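Local structure of cell wall mannoprotein 1 (5J5L) at residues I48-A51 / T52-K56; I124-A127 / T128-D131. The protein binds lipids such as arachidonic acid within an all-helical fold and is probably a constitutive cell wall protein recognised as an antigen by the host. One frame throughout, in Å; residues are numbered along the deposited sequence.

Contact 1 of 2, residues I48-A51 / T52-K56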
loop_
_atom_site.group_PDB
_atom_site.type_symbol
_atom_site.label_atom_id
_atom_site.label_comp_id
_atom_site.label_asym_id
_atom_site.label_seq_id
_atom_site.Cartn_x
_atom_site.Cartn_y
_atom_site.Cartn_z
ATOM N N ILE A 48 -0.604 -4.352 6.130
ATOM C CA ILE A 48 0.529 -3.423 6.116
ATOM C C ILE A 48 1.075 -3.298 7.541
ATOM O O ILE A 48 2.281 -3.371 7.755
ATOM C CB ILE A 48 0.135 -2.031 5.561
ATOM C CG1 ILE A 48 -0.196 -2.111 4.053
ATOM C CG2 ILE A 48 1.258 -1.020 5.793
ATOM C CD1 ILE A 48 -0.941 -0.929 3.506
ATOM N N ASP A 49 0.180 -3.114 8.504
ATOM C CA ASP A 49 0.573 -3.003 9.913
ATOM C C ASP A 49 1.263 -4.282 10.395
ATOM O O ASP A 49 2.222 -4.208 11.169
ATOM C CB ASP A 49 -0.625 -2.666 10.798
ATOM C CG ASP A 49 -1.085 -1.214 10.638
ATOM O OD1 ASP A 49 -0.346 -0.400 10.031
ATOM O OD2 ASP A 49 -2.184 -0.884 11.115
ATOM N N GLN A 50 0.819 -5.447 9.903
ATOM C CA GLN A 50 1.468 -6.712 10.258
ATOM C C GLN A 50 2.902 -6.752 9.726
ATOM O O GLN A 50 3.823 -7.160 10.446
ATOM C CB GLN A 50 0.668 -7.907 9.731
ATOM C CG GLN A 50 1.299 -9.268 10.036
ATOM C CD GLN A 50 1.366 -9.560 11.523
ATOM O OE1 GLN A 50 2.448 -9.680 12.096
ATOM N NE2 GLN A 50 0.207 -9.654 12.160
ATOM N N ALA A 51 3.081 -6.343 8.471
ATOM C CA ALA A 51 4.413 -6.260 7.855
ATOM C C ALA A 51 5.346 -5.332 8.653
ATOM O O ALA A 51 6.505 -5.675 8.911
ATOM C CB ALA A 51 4.319 -5.804 6.412
ATOM N N THR A 52 4.824 -4.170 9.049
ATOM C CA THR A 52 5.582 -3.235 9.879
ATOM C C THR A 52 6.027 -3.879 11.197
ATOM O O THR A 52 7.199 -3.779 11.597
ATOM C CB THR A 52 4.739 -1.981 10.159
ATOM O OG1 THR A 52 4.402 -1.358 8.919
ATOM C CG2 THR A 52 5.496 -0.998 11.013
ATOM N N ALA A 53 5.104 -4.563 11.871
ATOM C CA ALA A 53 5.418 -5.211 13.136
ATOM C C ALA A 53 6.483 -6.295 12.958
ATOM O O ALA A 53 7.402 -6.429 13.766
ATOM C CB ALA A 53 4.163 -5.802 13.770
ATOM N N ASP A 54 6.351 -7.072 11.890
ATOM C CA ASP A 54 7.310 -8.121 11.596
ATOM C C ASP A 54 8.688 -7.543 11.267
ATOM O O ASP A 54 9.715 -8.108 11.670
ATOM C CB ASP A 54 6.793 -9.017 10.455
ATOM C CG ASP A 54 5.653 -9.937 10.903
ATOM O OD1 ASP A 54 5.552 -10.212 12.118
ATOM O OD2 ASP A 54 4.856 -10.395 10.056
ATOM N N ALA A 55 8.713 -6.433 10.540
ATOM C CA ALA A 55 9.972 -5.759 10.207
ATOM C C ALA A 55 10.636 -5.215 11.468
ATOM O O ALA A 55 11.859 -5.346 11.631
ATOM C CB ALA A 55 9.731 -4.626 9.220
ATOM N N LYS A 56 9.833 -4.619 12.354
ATOM C CA LYS A 56 10.358 -4.116 13.637
ATOM C C LYS A 56 10.947 -5.224 14.500
ATOM O O LYS A 56 11.839 -4.970 15.317
ATOM C CB LYS A 56 9.279 -3.378 14.426
ATOM C CG LYS A 56 8.916 -2.030 13.835
ATOM C CD LYS A 56 7.993 -1.274 14.772
ATOM C CE LYS A 56 7.481 0.005 14.139
ATOM N NZ LYS A 56 6.451 0.640 15.006
HETATM O O HOH W 1 2.186 0.293 9.284
#
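Thr52 follows Ile48 one turn on, near the C-terminal end of helix 31-56, and four successive i to i+4 backbone bonds join the two segments. Thr52 N reaches Ile48 O at 3.0 Å; Ala53, Asp54 and Ala55 follow on Asp49, Gln50 and Ala51, the last pair at 2.8 Å between Ala55 N and Ala51 O. A water links the side chains: it donates to Asp49 OD1 at 2.7 Å and accepts from Thr52 OG1 at 2.8 Å. Thr52 OG1 lies beside its own backbone N (chi1 -60°), which tips the hydroxyl back toward the preceding turn, 3.1 Å from Ile48 O. Asp49 OD2 forms a salt bridge with Lys113, so the carboxylate is gripped at both oxygens. On another side of the helix Gln50, bent at chi2, carries its side chain across that of Asp54 one turn on, the amide and carboxylate planes 37° apart. Ile48 touches the bound arachidonic acid as part of its pocket. Around this end of the helix, Ile48, Ala51 and Thr52 pack on helix 100-124, while Ile48, Ala51 and Asp54 also meet helix 3-26.

Contact 2 of 2, residues I124-A127 / T128-D131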
loop_
_atom_site.group_PDB
_atom_site.type_symbol
_atom_site.label_atom_id
_atom_site.label_comp_id
_atom_site.label_asym_id
_atom_site.label_seq_id
_atom_site.Cartn_x
_atom_site.Cartn_y
_atom_site.Cartn_z
ATOM N N ILE A 124 16.321 -1.954 8.552
ATOM C CA ILE A 124 16.983 -3.260 8.521
ATOM C C ILE A 124 17.677 -3.604 7.200
ATOM O O ILE A 124 18.412 -4.590 7.118
ATOM C CB ILE A 124 16.019 -4.388 8.944
ATOM C CG1 ILE A 124 14.836 -4.509 7.976
ATOM C CG2 ILE A 124 15.550 -4.148 10.376
ATOM C CD1 ILE A 124 13.932 -5.675 8.303
ATOM N N ALA A 125 17.461 -2.790 6.180
ATOM C CA ALA A 125 18.136 -2.954 4.900
ATOM C C ALA A 125 19.608 -2.519 4.953
ATOM O O ALA A 125 20.040 -1.788 5.860
ATOM C CB ALA A 125 17.403 -2.161 3.836
ATOM N N THR A 126 20.378 -2.953 3.956
ATOM C CA THR A 126 21.734 -2.453 3.778
ATOM C C THR A 126 21.701 -0.945 3.488
ATOM O O THR A 126 20.672 -0.388 3.085
ATOM C CB THR A 126 22.495 -3.182 2.644
ATOM O OG1 THR A 126 21.864 -2.912 1.387
ATOM C CG2 THR A 126 22.529 -4.679 2.875
ATOM N N ALA A 127 22.829 -0.282 3.725
ATOM C CA ALA A 127 22.903 1.161 3.533
ATOM C C ALA A 127 22.474 1.563 2.121
ATOM O O ALA A 127 21.698 2.500 1.945
ATOM C CB ALA A 127 24.306 1.666 3.823
ATOM N N THR A 128 22.966 0.837 1.122
ATOM C CA THR A 128 22.586 1.092 -0.267
ATOM C C THR A 128 21.094 0.840 -0.523
ATOM O O THR A 128 20.406 1.658 -1.146
ATOM C CB THR A 128 23.428 0.229 -1.224
ATOM O OG1 THR A 128 24.794 0.629 -1.125
ATOM C CG2 THR A 128 22.966 0.404 -2.673
ATOM N N ASP A 129 20.591 -0.291 -0.041
ATOM C CA ASP A 129 19.189 -0.632 -0.256
ATOM C C ASP A 129 18.241 0.354 0.435
ATOM O O ASP A 129 17.141 0.613 -0.062
ATOM C CB ASP A 129 18.895 -2.062 0.222
ATOM C CG ASP A 129 19.415 -3.128 -0.735
ATOM O OD1 ASP A 129 19.783 -2.798 -1.882
ATOM O OD2 ASP A 129 19.468 -4.314 -0.334
ATOM N N LYS A 130 18.651 0.895 1.581
ATOM C CA LYS A 130 17.857 1.921 2.271
ATOM C C LYS A 130 17.595 3.118 1.363
ATOM O O LYS A 130 16.475 3.649 1.316
ATOM C CB LYS A 130 18.549 2.399 3.561
ATOM C CG LYS A 130 17.945 3.691 4.097
ATOM C CD LYS A 130 18.391 4.053 5.499
ATOM C CE LYS A 130 17.716 5.349 5.923
ATOM N NZ LYS A 130 18.254 5.867 7.206
ATOM N N ASP A 131 18.638 3.567 0.667
ATOM C CA ASP A 131 18.501 4.705 -0.242
ATOM C C ASP A 131 17.519 4.372 -1.360
ATOM O O ASP A 131 16.652 5.181 -1.702
ATOM C CB ASP A 131 19.856 5.120 -0.824
ATOM C CG ASP A 131 20.793 5.698 0.230
ATOM O OD1 ASP A 131 20.291 6.256 1.233
ATOM O OD2 ASP A 131 22.029 5.601 0.054
#
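Thr126 OG1 takes the N-H of Asp129 in a capping bond of 3.2 Å between Thr126 OG1 and Asp129 N, fairly straight at 157° at the hydrogen. The hydroxyl gets there because chi1 (65°) sets it between the backbone N and the carbonyl carbon of Thr126, turned toward the first turn of the helix, while CG2 lies anti to the carbonyl carbon. Asp129, three residues on in the same first turn, has its CG beside its own backbone N (chi1 -76°); this folds the carboxylate back toward the cap, with Asp129 CG 3.2 Å from Thr126 OG1. Ser66 OG of helix 63-89 is hydrogen-bonded both to Asp129 OD2 and to Thr126 N, and thereby holds the cap residue and the aspartate together.

This is the N-cap of helix 127-150, at the short loop where the chain leaves helix 100-124 and starts back along the helical bundle. The Thr126 hydroxyl satisfies an amide of the first turn that has no preceding helical carbonyl to use.

Backbone bonding starts here as well. Lys130 N donates to Thr126 O at 2.8 Å, whereas the following bond, from Asp131 N to Ala127 O, is weak at 3.5 Å. Lys130 CB lies beside the Thr126 carbonyl, 3.5 Å from Thr126 O, but the rest of that side chain runs out extended from CG, leading its ammonium group away from the turn.

Apolar contact is slight: Ala125 points its methyl at the new helix, with Ala125 CB 3.9 Å from Asp129 CB. The turn lies against helix 63-89, where Ala125 touches Ser66 and Asp129 touches Thr67 and Thr70.

Contact 1 is partly buried and lies wholly within helix 31-56, whereas contact 2 is a surface turn between helices 100-124 and 127-150; their centres are about 17 Å apart. They nevertheless meet, where Ile124 CD1 packs 3.9 Å from Ala55 O. Helix 100-124 is common to both, as a partner of Ile48, Asp49, Ala51 and Thr52 and as the helix that runs into 124-127. Contact 1 rests on an unbroken run of backbone bonds inside a helix, with side chains turned to water, lipid and neighbouring helices. Contact 2, at a helix start, depends more on a side chain, and one of its two backbone bonds is weak.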